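GTN Reductase (Agrobacterium tumefaciens, PDB 4JIC) is an FMN-dependent TIM-barrel enzyme of the Old Yellow Enzyme type, a glycerol trinitrate reductase that probably also reduces activated carbon-carbon double bonds. Local coordinates at residues L24-S29 / E361-Y366; V95-H100 / G174-A179; T123-T128 / A237-E242. All blocks are in the same frame, centred on the assembly; numbering follows the deposited sequence.

Contact 1. Residues L24-S29 / E361-Y366; sequences LTRNRS and EGYTDY. With FMN (flavin mononucleotide), chain D.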
loop_
_atom_site.group_PDB
_atom_site.type_symbol
_atom_site.label_atom_id
_atom_site.label_comp_id
_atom_site.label_asym_id
_atom_site.label_seq_id
_atom_site.Cartn_x
_atom_site.Cartn_y
_atom_site.Cartn_z
ATOM N N LEU A 24 -6.320 -0.904 -2.739
ATOM C CA LEU A 24 -7.204 -2.058 -2.759
ATOM C C LEU A 24 -6.929 -2.931 -3.973
ATOM O O LEU A 24 -7.324 -2.599 -5.093
ATOM C CB LEU A 24 -8.677 -1.612 -2.778
ATOM C CG LEU A 24 -9.147 -0.745 -1.608
ATOM C CD1 LEU A 24 -10.308 0.157 -2.068
ATOM C CD2 LEU A 24 -9.552 -1.609 -0.409
ATOM N N THR A 25 -6.260 -4.056 -3.738
ATOM C CA THR A 25 -6.040 -5.063 -4.769
ATOM C C THR A 25 -7.383 -5.584 -5.272
ATOM O O THR A 25 -8.209 -6.031 -4.475
ATOM C CB THR A 25 -5.240 -6.241 -4.184
ATOM O OG1 THR A 25 -3.899 -5.821 -3.866
ATOM C CG2 THR A 25 -5.185 -7.405 -5.159
ATOM N N ARG A 26 -7.602 -5.531 -6.590
ATOM C CA ARG A 26 -8.881 -5.968 -7.174
ATOM C C ARG A 26 -8.732 -7.091 -8.217
ATOM O O ARG A 26 -9.727 -7.684 -8.654
ATOM C CB ARG A 26 -9.648 -4.779 -7.787
ATOM C CG ARG A 26 -9.829 -3.557 -6.872
ATOM C CD ARG A 26 -10.536 -3.893 -5.563
ATOM N NE ARG A 26 -11.841 -4.524 -5.763
ATOM C CZ ARG A 26 -12.970 -3.859 -5.988
ATOM N NH1 ARG A 26 -14.110 -4.530 -6.143
ATOM N NH2 ARG A 26 -12.970 -2.529 -6.059
ATOM N N ASN A 27 -7.494 -7.377 -8.618
ATOM C CA ASN A 27 -7.208 -8.468 -9.564
ATOM C C ASN A 27 -8.002 -8.406 -10.855
ATOM O O ASN A 27 -8.561 -9.419 -11.305
ATOM C CB ASN A 27 -7.427 -9.843 -8.919
ATOM C CG ASN A 27 -6.760 -9.960 -7.561
ATOM O OD1 ASN A 27 -7.401 -9.771 -6.541
ATOM N ND2 ASN A 27 -5.463 -10.271 -7.550
ATOM N N ARG A 28 -8.044 -7.223 -11.463
ATOM C CA ARG A 28 -8.816 -7.038 -12.679
ATOM C C ARG A 28 -7.972 -6.438 -13.810
ATOM O O ARG A 28 -8.463 -5.668 -14.648
ATOM C CB ARG A 28 -10.061 -6.205 -12.378
ATOM C CG ARG A 28 -11.162 -6.979 -11.635
ATOM C CD ARG A 28 -12.216 -5.991 -11.198
ATOM N NE ARG A 28 -13.497 -6.561 -10.770
ATOM C CZ ARG A 28 -13.771 -6.949 -9.525
ATOM N NH1 ARG A 28 -12.831 -6.915 -8.580
ATOM N NH2 ARG A 28 -14.987 -7.396 -9.238
ATOM N N SER A 29 -6.693 -6.809 -13.837
ATOM C CA SER A 29 -5.797 -6.344 -14.885
ATOM C C SER A 29 -4.984 -7.500 -15.455
ATOM O O SER A 29 -3.810 -7.635 -15.144
ATOM C CB SER A 29 -4.846 -5.263 -14.344
ATOM O OG SER A 29 -5.569 -4.188 -13.753
ATOM N N GLU A 361 -19.178 -6.137 -12.326
ATOM C CA GLU A 361 -20.077 -6.320 -11.187
ATOM C C GLU A 361 -19.270 -6.345 -9.893
ATOM O O GLU A 361 -18.324 -7.130 -9.750
ATOM C CB GLU A 361 -20.918 -7.592 -11.326
ATOM C CG GLU A 361 -21.983 -7.678 -10.241
ATOM C CD GLU A 361 -22.887 -8.891 -10.359
ATOM O OE1 GLU A 361 -22.607 -9.780 -11.189
ATOM O OE2 GLU A 361 -23.882 -8.944 -9.609
ATOM N N GLY A 362 -19.647 -5.472 -8.963
ATOM C CA GLY A 362 -18.934 -5.309 -7.708
ATOM C C GLY A 362 -17.649 -4.515 -7.870
ATOM O O GLY A 362 -16.764 -4.579 -7.020
ATOM N N TYR A 363 -17.544 -3.763 -8.965
ATOM C CA TYR A 363 -16.325 -3.009 -9.254
ATOM C C TYR A 363 -16.658 -1.597 -9.735
ATOM O O TYR A 363 -16.340 -0.605 -9.064
ATOM C CB TYR A 363 -15.506 -3.782 -10.294
ATOM C CG TYR A 363 -14.156 -3.203 -10.672
ATOM C CD1 TYR A 363 -13.167 -3.008 -9.721
ATOM C CD2 TYR A 363 -13.860 -2.897 -11.998
ATOM C CE1 TYR A 363 -11.926 -2.495 -10.074
ATOM C CE2 TYR A 363 -12.627 -2.387 -12.364
ATOM C CZ TYR A 363 -11.663 -2.185 -11.393
ATOM O OH TYR A 363 -10.425 -1.685 -11.736
ATOM N N THR A 364 -17.326 -1.505 -10.881
ATOM C CA THR A 364 -17.689 -0.203 -11.445
ATOM C C THR A 364 -19.196 0.079 -11.387
ATOM O O THR A 364 -19.647 1.145 -11.810
ATOM C CB THR A 364 -17.186 -0.063 -12.892
ATOM O OG1 THR A 364 -17.531 -1.243 -13.639
ATOM C CG2 THR A 364 -15.670 0.136 -12.913
ATOM N N ASP A 365 -19.969 -0.855 -10.835
ATOM C CA ASP A 365 -21.427 -0.714 -10.854
ATOM C C ASP A 365 -22.060 -0.329 -9.509
ATOM O O ASP A 365 -23.289 -0.308 -9.386
ATOM C CB ASP A 365 -22.089 -1.982 -11.400
ATOM C CG ASP A 365 -22.010 -3.139 -10.424
ATOM O OD1 ASP A 365 -22.857 -4.049 -10.505
ATOM O OD2 ASP A 365 -21.104 -3.131 -9.567
ATOM N N TYR A 366 -21.249 -0.019 -8.501
ATOM C CA TYR A 366 -21.814 0.559 -7.291
ATOM C C TYR A 366 -22.265 1.974 -7.640
ATOM O O TYR A 366 -21.484 2.764 -8.160
ATOM C CB TYR A 366 -20.779 0.637 -6.169
ATOM C CG TYR A 366 -20.380 -0.677 -5.512
ATOM C CD1 TYR A 366 -21.152 -1.237 -4.492
ATOM C CD2 TYR A 366 -19.195 -1.322 -5.871
ATOM C CE1 TYR A 366 -20.769 -2.412 -3.870
ATOM C CE2 TYR A 366 -18.800 -2.501 -5.254
ATOM C CZ TYR A 366 -19.589 -3.036 -4.249
ATOM O OH TYR A 366 -19.200 -4.209 -3.637
HETATM N N1 FMN D . -3.696 -2.814 1.511
HETATM C C2 FMN D . -2.587 -2.428 0.796
HETATM O O2 FMN D . -1.671 -1.845 1.383
HETATM N N3 FMN D . -2.493 -2.709 -0.557
HETATM C C4 FMN D . -3.445 -3.462 -1.197
HETATM O O4 FMN D . -3.317 -3.697 -2.410
HETATM C C4A FMN D . -4.564 -3.878 -0.467
HETATM N N5 FMN D . -5.541 -4.645 -1.076
HETATM C C5A FMN D . -6.747 -4.780 -0.419
HETATM C C6 FMN D . -7.829 -5.325 -1.116
HETATM C C7 FMN D . -9.070 -5.467 -0.512
HETATM C C7M FMN D . -10.230 -6.028 -1.290
HETATM C C8 FMN D . -9.235 -5.037 0.799
HETATM C C8M FMN D . -10.595 -5.115 1.449
HETATM C C9 FMN D . -8.163 -4.470 1.487
HETATM C C9A FMN D . -6.909 -4.348 0.891
HETATM N N10 FMN D . -5.836 -3.808 1.595
HETATM C C10 FMN D . -4.684 -3.540 0.885
HETATM C "C1'" FMN D . -6.055 -3.144 2.927
HETATM C "C2'" FMN D . -6.821 -1.825 2.805
HETATM O "O2'" FMN D . -6.014 -0.831 2.190
HETATM C "C3'" FMN D . -7.238 -1.301 4.176
HETATM O "O3'" FMN D . -6.095 -1.230 5.008
HETATM C "C4'" FMN D . -8.291 -2.185 4.839
HETATM O "O4'" FMN D . -9.387 -2.374 3.976
HETATM C "C5'" FMN D . -8.817 -1.596 6.150
HETATM O "O5'" FMN D . -9.407 -0.327 5.934
HETATM P P FMN D . -11.016 -0.158 5.987
HETATM O O1P FMN D . -11.561 -1.136 4.981
HETATM O O2P FMN D . -11.462 -0.513 7.385
HETATM O O3P FMN D . -11.335 1.265 5.640
HETATM O O HOH W 1 -15.507 -1.241 -6.514
#
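The shortest polar bond across this contact runs from R26 NH1 to the carbonyl oxygen G362 O, 2.8 Å away. The acceptor lies close to the guanidinium plane and the donor sits in the carbonyl plane, although the N-H...O angle is only 133°. A second anchor on the same edge is a water that accepts from R26 NH2 at 2.9 Å and donates to Y363 O, so one flat cation reaches two successive carbonyls, one directly and one through water. R26 reaches them by a chain bent at chi2 and chi3, which folds it round the rim of the Y363 ring; guanidinium and ring stand steeply, 75° apart.

R28 uses the same tyrosine quite differently. Its chain, extended from CG to NE, slides over the ring, and CD rests 3.4 Å from the Y363 ring centroid, nearly on the normal, a CH-pi contact. The guanidinium continues almost parallel to the ring and covers Y363 CB, with R28 NE 3.4 Å from Y363 CG.

In this TIM barrel the loop after strand 19-21 carries both arginines outward from the flavin, where T25 OG1 donates to FMN O4 at 2.6 Å, and the C-terminal tail wraps back onto that loop. Carbonyls just upstream in the tail complete the grip: R26 NE bonds to F355 O, R28 NE to G359 O and R28 NH2 to T354 O. The bond from R28 NH2 to E361 O, at 3.4 Å, is weak by comparison. Y363 OH pairs with N38 of helix 36-43, whose Y41 also stacks on the tyrosine ring.

Contact 2. Residues V95-H100 / G174-A179; sequences VAQIWH and GVEIHA. With FMN (flavin mononucleotide), chain D.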
loop_
_atom_site.group_PDB
_atom_site.type_symbol
_atom_site.label_atom_id
_atom_site.label_comp_id
_atom_site.label_asym_id
_atom_site.label_seq_id
_atom_site.Cartn_x
_atom_site.Cartn_y
_atom_site.Cartn_z
ATOM N N VAL A 95 -1.492 8.382 -6.348
ATOM C CA VAL A 95 -0.148 7.838 -6.196
ATOM C C VAL A 95 -0.173 6.329 -6.392
ATOM O O VAL A 95 -1.151 5.670 -6.045
ATOM C CB VAL A 95 0.474 8.177 -4.816
ATOM C CG1 VAL A 95 0.694 9.681 -4.699
ATOM C CG2 VAL A 95 -0.415 7.672 -3.667
ATOM N N ALA A 96 0.898 5.801 -6.968
ATOM C CA ALA A 96 1.024 4.366 -7.217
ATOM C C ALA A 96 1.586 3.678 -5.985
ATOM O O ALA A 96 2.635 4.084 -5.478
ATOM C CB ALA A 96 1.943 4.128 -8.398
ATOM N N GLN A 97 0.906 2.632 -5.514
ATOM C CA GLN A 97 1.439 1.866 -4.391
ATOM C C GLN A 97 2.420 0.845 -4.925
ATOM O O GLN A 97 2.045 -0.252 -5.332
ATOM C CB GLN A 97 0.361 1.152 -3.588
ATOM C CG GLN A 97 0.961 0.615 -2.296
ATOM C CD GLN A 97 0.049 -0.296 -1.524
ATOM O OE1 GLN A 97 -0.514 -1.241 -2.071
ATOM N NE2 GLN A 97 -0.067 -0.044 -0.226
ATOM N N ILE A 98 3.685 1.225 -4.953
ATOM C CA ILE A 98 4.681 0.364 -5.583
ATOM C C ILE A 98 5.021 -0.808 -4.668
ATOM O O ILE A 98 5.313 -0.628 -3.487
ATOM C CB ILE A 98 5.908 1.152 -6.082
ATOM C CG1 ILE A 98 6.652 1.856 -4.938
ATOM C CG2 ILE A 98 5.467 2.176 -7.126
ATOM C CD1 ILE A 98 7.918 2.598 -5.410
ATOM N N TRP A 99 4.967 -2.012 -5.228
ATOM C CA TRP A 99 4.822 -3.212 -4.414
ATOM C C TRP A 99 5.877 -4.254 -4.725
ATOM O O TRP A 99 6.252 -4.449 -5.883
ATOM C CB TRP A 99 3.462 -3.816 -4.737
ATOM C CG TRP A 99 2.865 -4.800 -3.772
ATOM C CD1 TRP A 99 3.277 -5.118 -2.496
ATOM C CD2 TRP A 99 1.683 -5.564 -4.016
ATOM N NE1 TRP A 99 2.414 -6.057 -1.953
ATOM C CE2 TRP A 99 1.438 -6.349 -2.872
ATOM C CE3 TRP A 99 0.825 -5.685 -5.116
ATOM C CZ2 TRP A 99 0.344 -7.212 -2.788
ATOM C CZ3 TRP A 99 -0.250 -6.534 -5.036
ATOM C CH2 TRP A 99 -0.483 -7.294 -3.880
ATOM N N HIS A 100 6.356 -4.926 -3.680
ATOM C CA HIS A 100 7.033 -6.210 -3.836
ATOM C C HIS A 100 6.508 -7.140 -2.740
ATOM O O HIS A 100 6.597 -6.812 -1.552
ATOM C CB HIS A 100 8.549 -6.055 -3.724
ATOM C CG HIS A 100 9.314 -7.230 -4.256
ATOM N ND1 HIS A 100 9.108 -8.517 -3.805
ATOM C CD2 HIS A 100 10.282 -7.309 -5.200
ATOM C CE1 HIS A 100 9.923 -9.339 -4.444
ATOM N NE2 HIS A 100 10.649 -8.631 -5.293
ATOM N N GLY A 174 2.906 10.776 -7.441
ATOM C CA GLY A 174 3.910 10.301 -6.513
ATOM C C GLY A 174 3.694 8.822 -6.296
ATOM O O GLY A 174 2.949 8.199 -7.049
ATOM N N VAL A 175 4.347 8.258 -5.284
ATOM C CA VAL A 175 4.175 6.841 -4.978
ATOM C C VAL A 175 4.025 6.638 -3.490
ATOM O O VAL A 175 4.494 7.446 -2.693
ATOM C CB VAL A 175 5.384 5.973 -5.423
ATOM C CG1 VAL A 175 5.629 6.099 -6.914
ATOM C CG2 VAL A 175 6.632 6.352 -4.635
ATOM N N GLU A 176 3.357 5.549 -3.130
ATOM C CA GLU A 176 3.364 5.040 -1.766
ATOM C C GLU A 176 4.135 3.745 -1.784
ATOM O O GLU A 176 3.761 2.799 -2.474
ATOM C CB GLU A 176 1.942 4.767 -1.273
ATOM C CG GLU A 176 1.888 4.061 0.086
ATOM C CD GLU A 176 0.473 3.943 0.616
ATOM O OE1 GLU A 176 -0.109 4.976 1.005
ATOM O OE2 GLU A 176 -0.065 2.814 0.631
ATOM N N ILE A 177 5.241 3.705 -1.052
ATOM C CA ILE A 177 5.998 2.472 -0.959
ATOM C C ILE A 177 5.210 1.507 -0.090
ATOM O O ILE A 177 4.886 1.814 1.050
ATOM C CB ILE A 177 7.365 2.735 -0.337
ATOM C CG1 ILE A 177 8.205 3.580 -1.298
ATOM C CG2 ILE A 177 8.056 1.420 -0.021
ATOM C CD1 ILE A 177 9.366 4.319 -0.622
ATOM N N HIS A 178 4.876 0.346 -0.637
ATOM C CA HIS A 178 4.188 -0.670 0.155
ATOM C C HIS A 178 5.166 -1.333 1.130
ATOM O O HIS A 178 5.944 -2.201 0.748
ATOM C CB HIS A 178 3.545 -1.711 -0.761
ATOM C CG HIS A 178 2.475 -2.511 -0.094
ATOM N ND1 HIS A 178 2.407 -2.666 1.274
ATOM C CD2 HIS A 178 1.417 -3.183 -0.605
ATOM C CE1 HIS A 178 1.351 -3.407 1.575
ATOM N NE2 HIS A 178 0.741 -3.742 0.451
ATOM N N ALA A 179 5.143 -0.896 2.385
ATOM C CA ALA A 179 6.026 -1.471 3.392
ATOM C C ALA A 179 5.204 -2.096 4.505
ATOM O O ALA A 179 5.626 -2.137 5.667
ATOM C CB ALA A 179 6.973 -0.402 3.947
HETATM N N1 FMN D . -3.696 -2.814 1.511
HETATM C C2 FMN D . -2.587 -2.428 0.796
HETATM O O2 FMN D . -1.671 -1.845 1.383
HETATM N N3 FMN D . -2.493 -2.709 -0.557
HETATM C C4 FMN D . -3.445 -3.462 -1.197
HETATM O O4 FMN D . -3.317 -3.697 -2.410
HETATM C C4A FMN D . -4.564 -3.878 -0.467
HETATM N N5 FMN D . -5.541 -4.645 -1.076
HETATM C C5A FMN D . -6.747 -4.780 -0.419
HETATM C C6 FMN D . -7.829 -5.325 -1.116
HETATM C C7 FMN D . -9.070 -5.467 -0.512
HETATM C C7M FMN D . -10.230 -6.028 -1.290
HETATM C C8 FMN D . -9.235 -5.037 0.799
HETATM C C8M FMN D . -10.595 -5.115 1.449
HETATM C C9 FMN D . -8.163 -4.470 1.487
HETATM C C9A FMN D . -6.909 -4.348 0.891
HETATM N N10 FMN D . -5.836 -3.808 1.595
HETATM C C10 FMN D . -4.684 -3.540 0.885
HETATM C "C1'" FMN D . -6.055 -3.144 2.927
HETATM C "C2'" FMN D . -6.821 -1.825 2.805
HETATM O "O2'" FMN D . -6.014 -0.831 2.190
HETATM C "C3'" FMN D . -7.238 -1.301 4.176
HETATM O "O3'" FMN D . -6.095 -1.230 5.008
HETATM C "C4'" FMN D . -8.291 -2.185 4.839
HETATM O "O4'" FMN D . -9.387 -2.374 3.976
HETATM C "C5'" FMN D . -8.817 -1.596 6.150
HETATM O "O5'" FMN D . -9.407 -0.327 5.934
HETATM P P FMN D . -11.016 -0.158 5.987
HETATM O O1P FMN D . -11.561 -1.136 4.981
HETATM O O2P FMN D . -11.462 -0.513 7.385
HETATM O O3P FMN D . -11.335 1.265 5.640
HETATM O O HOH W 2 6.844 -2.336 -1.830
HETATM O O HOH W 3 6.971 -4.752 0.460
#
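Q97 and H178 meet at the N3/O2 edge of the flavin's pyrimidine ring, their amide and ring planes stacked at 24°. The amide of Q97 reads that edge with two bonds: FMN N3 donates to Q97 OE1 at 2.9 Å, and Q97 NE2 donates to FMN O2 at 2.9 Å in an almost straight line (177°). Because Q97 CG lies anti to the backbone N (chi1 -169°) and the chain stays extended beyond it, the amide is carried well into the barrel. H178 NE2 comes within 3.2 Å of the same FMN O2.

One shell out, E176 helps hold the amide in that rotation. Running alongside Q97, it accepts from Q97 NE2 at 3.0 Å through the anti lone pair of E176 OE2, while E176 OE1 takes a bond from H265 ND1. The amide nitrogen is thus gripped by two acceptors, while Q97 OE1 takes the flavin N3-H. The H178 ring lies in an offset stack on the five-membered ring of W99, centroids 4.4 Å apart; Y183 meets both residues edge-to-face.

Behind these side chains the backbones pair in parallel, E176 N donating to A96 O at 2.9 Å and H178 N to I98 O at 3.0 Å. Away from the flavin, I98 CG2 packs against V175 CG1 at 3.9 Å, with helix 150-169 covering that face through Y160 and A167. These are the adjacent third and fourth strands of the eight-stranded TIM barrel, Q97 and E176 facing its interior, I98 and V175 the helices, with Q97 and H178 in the FMN pocket as in Old Yellow Enzyme relatives.

Contact 3. Residues T123-T128 / A237-E242; sequences TAKSKT and ANDIFE
K125 N and D239 OD2 make the one direct hydrogen bond between these loops, 2.9 Å long and nearly straight at 169°. The amide approaches from above the carboxylate plane, 55° out of it, so the acid leans over the backbone of the 123-128 segment instead of meeting it edge on. With D239 CG anti to its own backbone N (chi1 -159°), the carboxylate extends across to the turn, and K125 CB packs 3.5 Å from D239 OD2. K125 is the centre of an inverse gamma turn, closed by a weak bond from S126 N to A124 O. Next to it, S126 OG lies against the backbone of the other loop, 3.5 Å from N238 CA, and A124 CB approaches D239 CB at 4.4 Å. This is the close-fitting half, small in area and built mostly from short side chains and main chain.

The other half is wet. One water donates to D239 OD2 at 2.6 Å and to T123 O; a second joins D239 OD1 to K125 O; a third spans N238 OD1, 2.7 Å away, and K127 O. The acid is therefore held by one peptide N-H and two waters. N238 and D239 both have positive phi; D239 points toward the 123-128 segment, and N238 reaches nearer to it with its amide end. N238 is tied inward by bonds from N238 ND2 to N181 O and from R103 to N238 O. Such water-bridged packing joins two beta-alpha loops of the TIM barrel: the long excursion after strand 94-99, which carries the small antiparallel sheet of strands 127-128 and 140-141, and the loop after strand 227-231.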
loop_
_atom_site.group_PDB
_atom_site.type_symbol
_atom_site.label_atom_id
_atom_site.label_comp_id
_atom_site.label_asym_id
_atom_site.label_seq_id
_atom_site.Cartn_x
_atom_site.Cartn_y
_atom_site.Cartn_z
ATOM N N THR A 123 8.705 -20.398 4.667
ATOM C CA THR A 123 7.471 -20.413 3.898
ATOM C C THR A 123 6.334 -19.807 4.706
ATOM O O THR A 123 6.166 -20.117 5.878
ATOM C CB THR A 123 7.114 -21.842 3.517
ATOM O OG1 THR A 123 8.207 -22.411 2.792
ATOM C CG2 THR A 123 5.848 -21.878 2.660
ATOM N N ALA A 124 5.567 -18.926 4.079
ATOM C CA ALA A 124 4.392 -18.370 4.731
ATOM C C ALA A 124 3.225 -19.335 4.649
ATOM O O ALA A 124 2.992 -19.956 3.609
ATOM C CB ALA A 124 4.003 -17.047 4.073
ATOM N N LYS A 125 2.494 -19.452 5.748
ATOM C CA LYS A 125 1.221 -20.157 5.723
ATOM C C LYS A 125 0.158 -19.182 5.245
ATOM O O LYS A 125 -0.630 -18.660 6.033
ATOM C CB LYS A 125 0.873 -20.720 7.099
ATOM C CG LYS A 125 1.823 -21.804 7.559
ATOM C CD LYS A 125 1.264 -22.588 8.738
ATOM C CE LYS A 125 0.133 -23.519 8.318
ATOM N NZ LYS A 125 -1.180 -22.827 8.167
ATOM N N SER A 126 0.166 -18.932 3.940
ATOM C CA SER A 126 -0.732 -17.969 3.314
ATOM C C SER A 126 -1.152 -18.486 1.950
ATOM O O SER A 126 -0.622 -19.490 1.472
ATOM C CB SER A 126 -0.044 -16.606 3.180
ATOM O OG SER A 126 0.478 -16.187 4.433
ATOM N N LYS A 127 -2.101 -17.794 1.324
ATOM C CA LYS A 127 -2.683 -18.258 0.075
ATOM C C LYS A 127 -2.607 -17.170 -0.973
ATOM O O LYS A 127 -2.604 -15.984 -0.645
ATOM C CB LYS A 127 -4.148 -18.651 0.291
ATOM C CG LYS A 127 -4.336 -19.863 1.178
ATOM C CD LYS A 127 -5.735 -19.900 1.776
ATOM C CE LYS A 127 -6.806 -19.760 0.708
ATOM N NZ LYS A 127 -8.176 -19.852 1.290
ATOM N N THR A 128 -2.534 -17.567 -2.235
ATOM C CA THR A 128 -2.539 -16.573 -3.296
ATOM C C THR A 128 -3.673 -16.770 -4.279
ATOM O O THR A 128 -4.070 -17.900 -4.571
ATOM C CB THR A 128 -1.209 -16.506 -4.069
ATOM O OG1 THR A 128 -1.401 -15.710 -5.244
ATOM C CG2 THR A 128 -0.739 -17.896 -4.478
ATOM N N ALA A 237 -1.305 -9.952 9.070
ATOM C CA ALA A 237 -1.426 -10.321 7.659
ATOM C C ALA A 237 -0.256 -11.172 7.170
ATOM O O ALA A 237 0.896 -10.922 7.503
ATOM C CB ALA A 237 -1.562 -9.072 6.791
ATOM N N ASN A 238 -0.571 -12.169 6.355
ATOM C CA ASN A 238 0.458 -12.967 5.691
ATOM C C ASN A 238 1.447 -13.624 6.636
ATOM O O ASN A 238 2.648 -13.700 6.367
ATOM C CB ASN A 238 1.131 -12.143 4.592
ATOM C CG ASN A 238 0.177 -11.858 3.457
ATOM O OD1 ASN A 238 -0.442 -12.779 2.918
ATOM N ND2 ASN A 238 -0.004 -10.586 3.131
ATOM N N ASP A 239 0.900 -14.088 7.754
ATOM C CA ASP A 239 1.568 -15.026 8.643
ATOM C C ASP A 239 2.776 -14.427 9.350
ATOM O O ASP A 239 3.658 -15.152 9.788
ATOM C CB ASP A 239 1.983 -16.267 7.849
ATOM C CG ASP A 239 2.221 -17.471 8.727
ATOM O OD1 ASP A 239 1.524 -17.621 9.753
ATOM O OD2 ASP A 239 3.098 -18.281 8.370
ATOM N N ILE A 240 2.794 -13.106 9.485
ATOM C CA ILE A 240 3.957 -12.418 10.034
ATOM C C ILE A 240 3.770 -12.095 11.515
ATOM O O ILE A 240 2.639 -11.972 11.999
ATOM C CB ILE A 240 4.289 -11.146 9.193
ATOM C CG1 ILE A 240 5.757 -10.758 9.344
ATOM C CG2 ILE A 240 3.375 -9.982 9.538
ATOM C CD1 ILE A 240 6.215 -9.827 8.261
ATOM N N PHE A 241 4.879 -11.984 12.239
ATOM C CA PHE A 241 4.827 -11.765 13.683
ATOM C C PHE A 241 6.036 -10.967 14.164
ATOM O O PHE A 241 7.168 -11.215 13.738
ATOM C CB PHE A 241 4.762 -13.103 14.427
ATOM C CG PHE A 241 4.848 -12.979 15.919
ATOM C CD1 PHE A 241 3.696 -12.810 16.684
ATOM C CD2 PHE A 241 6.072 -13.060 16.566
ATOM C CE1 PHE A 241 3.775 -12.699 18.070
ATOM C CE2 PHE A 241 6.161 -12.949 17.946
ATOM C CZ PHE A 241 5.011 -12.777 18.700
ATOM N N GLU A 242 5.778 -10.007 15.047
ATOM C CA GLU A 242 6.830 -9.222 15.693
ATOM C C GLU A 242 6.403 -9.001 17.137
ATOM O O GLU A 242 5.336 -8.452 17.383
ATOM C CB GLU A 242 6.984 -7.870 14.988
ATOM C CG GLU A 242 7.829 -6.870 15.753
ATOM C CD GLU A 242 9.223 -7.378 16.065
ATOM O OE1 GLU A 242 9.611 -7.354 17.255
ATOM O OE2 GLU A 242 9.936 -7.802 15.129
HETATM O O HOH W 4 5.737 -18.389 8.190
HETATM O O HOH W 5 -1.355 -17.949 8.862
HETATM O O HOH W 6 -2.102 -13.379 0.920
#

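The three contacts illustrate how chemistry follows place in a TIM barrel. Contact 2 is core, with strand paired to strand about 6 Å from the chain centre; contacts 1 and 3 have their centres about 17 Å out and join loops. Contact 1 is nevertheless buried, and its arginines are satisfied largely by carbonyl oxygens, whereas contact 3 is a surface contact resting heavily on bridging water. Contacts 1 and 2 share the flavin and touch directly, T25 OG1 lying 3.7 Å from W99 CH2. Contact 3 touches neither, its nearest atoms being about 7 Å from each. Along the chain, contacts 2 and 3 interlock, and contact 1 encloses both.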